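Local coordinates for protein TetR/AcrR family transcriptional regulator (Bradyrhizobium diazoefficiens, PDB 6G8G) that probably represses transcription as a TetR-family DNA-binding regulator that responds to flavonoids such as genistein, at residues R157-F171 and A201-R213. Sequence-based numbering, arbitrary orientation.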
# COMPACT_ATOMS: atom_id res chain seq x y z
N ARG A 157 -21.89 -23.15 -6.91
CA ARG A 157 -21.31 -24.17 -6.03
C ARG A 157 -19.85 -24.49 -6.29
O ARG A 157 -19.36 -25.54 -5.88
CB ARG A 157 -22.12 -25.47 -6.09
CG ARG A 157 -23.55 -25.34 -5.65
CD ARG A 157 -23.72 -25.65 -4.17
NE ARG A 157 -25.14 -25.67 -3.83
CZ ARG A 157 -25.89 -24.58 -3.67
NH1 ARG A 157 -25.37 -23.35 -3.78
NH2 ARG A 157 -27.19 -24.71 -3.38
N VAL A 158 -19.14 -23.61 -6.96
CA VAL A 158 -17.75 -23.83 -7.28
C VAL A 158 -16.75 -23.07 -6.35
O VAL A 158 -15.52 -23.36 -6.33
CB VAL A 158 -17.56 -23.52 -8.78
CG1 VAL A 158 -17.42 -22.03 -9.06
CG2 VAL A 158 -16.38 -24.27 -9.36
N LEU A 159 -17.30 -22.16 -5.53
CA LEU A 159 -16.60 -21.59 -4.37
C LEU A 159 -17.52 -21.54 -3.15
O LEU A 159 -18.76 -21.44 -3.30
CB LEU A 159 -16.19 -20.16 -4.65
CG LEU A 159 -15.24 -19.93 -5.80
CD1 LEU A 159 -15.08 -18.46 -5.99
CD2 LEU A 159 -13.90 -20.60 -5.51
N GLU A 160 -16.92 -21.55 -1.95
CA GLU A 160 -17.68 -21.30 -0.71
C GLU A 160 -16.98 -20.31 0.21
O GLU A 160 -15.75 -20.32 0.36
CB GLU A 160 -18.03 -22.59 0.02
CG GLU A 160 -16.92 -23.63 0.05
CD GLU A 160 -17.40 -25.02 0.50
OE1 GLU A 160 -18.62 -25.30 0.43
OE2 GLU A 160 -16.55 -25.84 0.89
N PHE A 161 -17.78 -19.41 0.76
CA PHE A 161 -17.34 -18.31 1.60
C PHE A 161 -18.59 -17.59 2.10
O PHE A 161 -19.64 -17.69 1.47
CB PHE A 161 -16.44 -17.34 0.82
CG PHE A 161 -17.08 -16.79 -0.43
CD1 PHE A 161 -18.03 -15.78 -0.36
CD2 PHE A 161 -16.71 -17.27 -1.68
CE1 PHE A 161 -18.66 -15.29 -1.52
CE2 PHE A 161 -17.31 -16.77 -2.83
CZ PHE A 161 -18.29 -15.78 -2.75
N ASP A 162 -18.49 -16.85 3.21
CA ASP A 162 -19.67 -16.22 3.81
C ASP A 162 -20.01 -14.88 3.18
O ASP A 162 -21.17 -14.61 2.97
CB ASP A 162 -19.51 -16.09 5.33
CG ASP A 162 -18.98 -17.37 5.97
OD1 ASP A 162 -17.72 -17.55 6.02
OD2 ASP A 162 -19.80 -18.21 6.41
N ASP A 163 -19.01 -14.04 2.91
CA ASP A 163 -19.24 -12.68 2.37
C ASP A 163 -18.42 -12.40 1.11
O ASP A 163 -17.19 -12.54 1.12
CB ASP A 163 -18.97 -11.59 3.44
CG ASP A 163 -18.99 -10.16 2.88
OD1 ASP A 163 -19.83 -9.85 1.99
OD2 ASP A 163 -18.19 -9.33 3.35
N PRO A 164 -19.08 -12.02 0.03
CA PRO A 164 -18.41 -11.83 -1.25
C PRO A 164 -17.42 -10.66 -1.30
O PRO A 164 -16.39 -10.76 -1.96
CB PRO A 164 -19.56 -11.60 -2.22
CG PRO A 164 -20.71 -11.18 -1.37
CD PRO A 164 -20.53 -11.96 -0.12
N MSE A 165 -17.69 -9.59 -0.58
CA MSE A 165 -16.74 -8.48 -0.53
C MSE A 165 -15.50 -8.86 0.25
O MSE A 165 -14.39 -8.58 -0.17
CB MSE A 165 -17.43 -7.26 0.05
CG MSE A 165 -18.33 -6.74 -1.06
SE MSE A 165 -18.87 -4.87 -0.71
CE MSE A 165 -17.15 -3.93 -0.72
N GLU A 166 -15.69 -9.51 1.38
CA GLU A 166 -14.59 -10.00 2.14
C GLU A 166 -13.75 -10.88 1.24
O GLU A 166 -12.54 -10.75 1.21
CB GLU A 166 -15.11 -10.76 3.38
CG GLU A 166 -14.04 -11.31 4.32
CD GLU A 166 -14.58 -11.80 5.66
OE1 GLU A 166 -15.38 -12.79 5.68
OE2 GLU A 166 -14.21 -11.17 6.68
N ALA A 167 -14.39 -11.78 0.50
CA ALA A 167 -13.63 -12.73 -0.33
C ALA A 167 -12.93 -12.03 -1.46
O ALA A 167 -11.82 -12.36 -1.81
CB ALA A 167 -14.52 -13.81 -0.87
N ALA A 168 -13.59 -11.05 -2.04
CA ALA A 168 -12.98 -10.30 -3.12
C ALA A 168 -11.74 -9.61 -2.60
O ALA A 168 -10.68 -9.63 -3.21
CB ALA A 168 -13.96 -9.29 -3.68
N ASN A 169 -11.87 -8.98 -1.45
CA ASN A 169 -10.76 -8.24 -0.88
C ASN A 169 -9.59 -9.17 -0.54
O ASN A 169 -8.43 -8.81 -0.67
CB ASN A 169 -11.25 -7.49 0.33
CG ASN A 169 -10.21 -6.64 0.97
OD1 ASN A 169 -9.99 -6.80 2.13
ND2 ASN A 169 -9.60 -5.69 0.24
N GLN A 170 -9.91 -10.39 -0.17
CA GLN A 170 -8.88 -11.33 0.17
C GLN A 170 -8.15 -11.78 -1.06
O GLN A 170 -6.93 -11.84 -1.07
CB GLN A 170 -9.49 -12.51 0.90
CG GLN A 170 -9.88 -12.11 2.31
CD GLN A 170 -10.84 -13.08 2.97
OE1 GLN A 170 -11.61 -13.77 2.30
NE2 GLN A 170 -10.78 -13.13 4.29
N PHE A 171 -8.89 -12.02 -2.12
CA PHE A 171 -8.27 -12.38 -3.40
C PHE A 171 -7.30 -11.31 -3.87
O PHE A 171 -6.19 -11.61 -4.26
CB PHE A 171 -9.34 -12.61 -4.47
CG PHE A 171 -8.78 -12.91 -5.80
CD1 PHE A 171 -8.36 -14.19 -6.11
CD2 PHE A 171 -8.68 -11.94 -6.76
CE1 PHE A 171 -7.84 -14.48 -7.35
CE2 PHE A 171 -8.17 -12.22 -8.02
CZ PHE A 171 -7.75 -13.49 -8.31
N ALA A 201 0.39 -17.83 -7.72
CA ALA A 201 0.57 -18.07 -6.30
C ALA A 201 -0.64 -17.62 -5.48
O ALA A 201 -1.10 -18.35 -4.60
CB ALA A 201 1.83 -17.36 -5.81
N GLY A 202 -1.15 -16.42 -5.79
CA GLY A 202 -2.31 -15.85 -5.10
C GLY A 202 -3.60 -16.61 -5.34
O GLY A 202 -4.38 -16.87 -4.43
N LEU A 203 -3.77 -17.03 -6.58
CA LEU A 203 -4.93 -17.78 -6.98
C LEU A 203 -4.92 -19.16 -6.39
O LEU A 203 -5.94 -19.65 -5.94
CB LEU A 203 -4.92 -17.89 -8.49
CG LEU A 203 -5.97 -18.78 -9.10
CD1 LEU A 203 -7.35 -18.27 -8.70
CD2 LEU A 203 -5.82 -18.78 -10.61
N LYS A 204 -3.77 -19.82 -6.44
CA LYS A 204 -3.66 -21.18 -5.94
C LYS A 204 -4.14 -21.17 -4.51
O LYS A 204 -4.88 -22.05 -4.07
CB LYS A 204 -2.21 -21.66 -6.01
CG LYS A 204 -2.05 -23.13 -6.29
CD LYS A 204 -0.62 -23.54 -6.62
CE LYS A 204 -0.51 -23.58 -8.15
NZ LYS A 204 0.78 -24.04 -8.70
N PHE A 205 -3.72 -20.16 -3.77
CA PHE A 205 -4.01 -20.06 -2.36
C PHE A 205 -5.47 -19.75 -2.12
O PHE A 205 -6.13 -20.33 -1.26
CB PHE A 205 -3.14 -18.97 -1.75
CG PHE A 205 -3.14 -18.94 -0.25
CD1 PHE A 205 -4.13 -18.31 0.45
CD2 PHE A 205 -2.11 -19.55 0.46
CE1 PHE A 205 -4.12 -18.29 1.83
CE2 PHE A 205 -2.08 -19.52 1.85
CZ PHE A 205 -3.08 -18.89 2.53
N PHE A 206 -5.97 -18.77 -2.86
CA PHE A 206 -7.37 -18.41 -2.78
C PHE A 206 -8.26 -19.61 -3.00
O PHE A 206 -9.27 -19.79 -2.30
CB PHE A 206 -7.68 -17.39 -3.83
CG PHE A 206 -9.08 -16.92 -3.78
CD1 PHE A 206 -9.49 -16.09 -2.77
CD2 PHE A 206 -9.98 -17.34 -4.71
CE1 PHE A 206 -10.78 -15.66 -2.70
CE2 PHE A 206 -11.29 -16.92 -4.64
CZ PHE A 206 -11.69 -16.07 -3.63
N LEU A 207 -7.90 -20.45 -3.96
CA LEU A 207 -8.69 -21.63 -4.26
C LEU A 207 -8.52 -22.72 -3.18
O LEU A 207 -9.48 -23.38 -2.84
CB LEU A 207 -8.35 -22.17 -5.66
CG LEU A 207 -8.66 -21.27 -6.86
CD1 LEU A 207 -8.17 -21.86 -8.17
CD2 LEU A 207 -10.16 -21.00 -6.96
N LYS A 208 -7.30 -22.93 -2.66
CA LYS A 208 -7.12 -23.83 -1.51
C LYS A 208 -8.10 -23.46 -0.42
O LYS A 208 -8.78 -24.30 0.10
CB LYS A 208 -5.68 -23.82 -0.96
CG LYS A 208 -4.84 -25.03 -1.34
CD LYS A 208 -3.36 -24.79 -0.97
CE LYS A 208 -3.06 -24.98 0.53
NZ LYS A 208 -1.77 -25.61 0.95
N ALA A 209 -8.28 -22.19 -0.12
CA ALA A 209 -9.22 -21.82 0.92
C ALA A 209 -10.72 -21.86 0.55
O ALA A 209 -11.54 -21.98 1.45
CB ALA A 209 -8.89 -20.43 1.42
N CYS A 210 -11.11 -21.68 -0.72
CA CYS A 210 -12.52 -21.50 -1.07
C CYS A 210 -13.15 -22.58 -1.94
O CYS A 210 -14.39 -22.60 -2.07
CB CYS A 210 -12.73 -20.19 -1.79
SG CYS A 210 -12.30 -18.78 -0.77
N GLN A 211 -12.35 -23.45 -2.54
CA GLN A 211 -12.90 -24.56 -3.31
C GLN A 211 -13.42 -25.58 -2.35
O GLN A 211 -12.78 -25.84 -1.34
CB GLN A 211 -11.86 -25.23 -4.18
CG GLN A 211 -11.92 -24.75 -5.61
CD GLN A 211 -10.75 -25.25 -6.44
OE1 GLN A 211 -9.66 -25.54 -5.93
NE2 GLN A 211 -10.98 -25.36 -7.74
N PRO A 212 -14.60 -26.15 -2.66
CA PRO A 212 -15.09 -27.26 -1.85
C PRO A 212 -14.14 -28.47 -1.97
O PRO A 212 -13.68 -28.78 -3.07
CB PRO A 212 -16.48 -27.54 -2.43
CG PRO A 212 -16.84 -26.32 -3.23
CD PRO A 212 -15.53 -25.82 -3.75
N ARG A 213 -13.85 -29.13 -0.85
CA ARG A 213 -12.68 -30.04 -0.71
C ARG A 213 -11.35 -29.39 -1.22
O ARG A 213 -10.26 -29.59 -0.67
CB ARG A 213 -12.92 -31.34 -1.45
CG ARG A 213 -14.29 -31.99 -1.26
CD ARG A 213 -14.50 -33.07 -2.31
NE ARG A 213 -13.91 -32.73 -3.62
CZ ARG A 213 -14.51 -32.08 -4.63
NH1 ARG A 213 -15.78 -31.66 -4.54
NH2 ARG A 213 -13.84 -31.84 -5.77
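The carbonyl oxygen of C210, at the C-terminal end of helix 192-210, is gripped by two neighbouring residues of the loop 157-163. E160 N donates a fairly straight hydrogen bond in the carbonyl plane (2.7 Å to C210 O), and L159 adds a CA-H...O contact, its CA 3.3 Å from C210 O. This backbone hydrogen bond and the CA-H...O contact beside it join the loop to the end of the last helix in the all-helical C-terminal domain of a TetR-family repressor. Beyond it, the short segments 164-171 and 201-210 run roughly antiparallel, at 148°. E166 and Q170 pack on A201 and F205 of the second subunit, so these helices also build the dimer interface, as in other TetR-family dimers.

F206 packs between the two helices. Its CB points toward helix 164-171, and with CG anti to the backbone N (chi1 -178°) the ring meets F171 in a T-shaped stack, the ring centroids of F171 and F206 5.2 Å apart and the planes at 78°. F171 supplies the edge through CD1, while its CB also lies over the same face of F206 in a CH-pi contact. The opposite face of F206 carries C210 SG, 3.9 Å above the ring plane and offset toward the rim, and L159 CD1 approaches the ring edge, 4.3 Å from F206 CE2. Replacing this ring with an alanine is likely to open a gap between the two helices and leave the edge of F171 without the face it abuts.

L159 continues the apolar layer along the last helix: its CD2 lies 3.9 Å from C210 CB and also touches CD2 of L207. A153 and L93, on helices 139-155 and 93-109, touch L159 too. Past the helix end, P212 sets its ring against the loop backbone, with P212 CD 3.6 Å from V158 O.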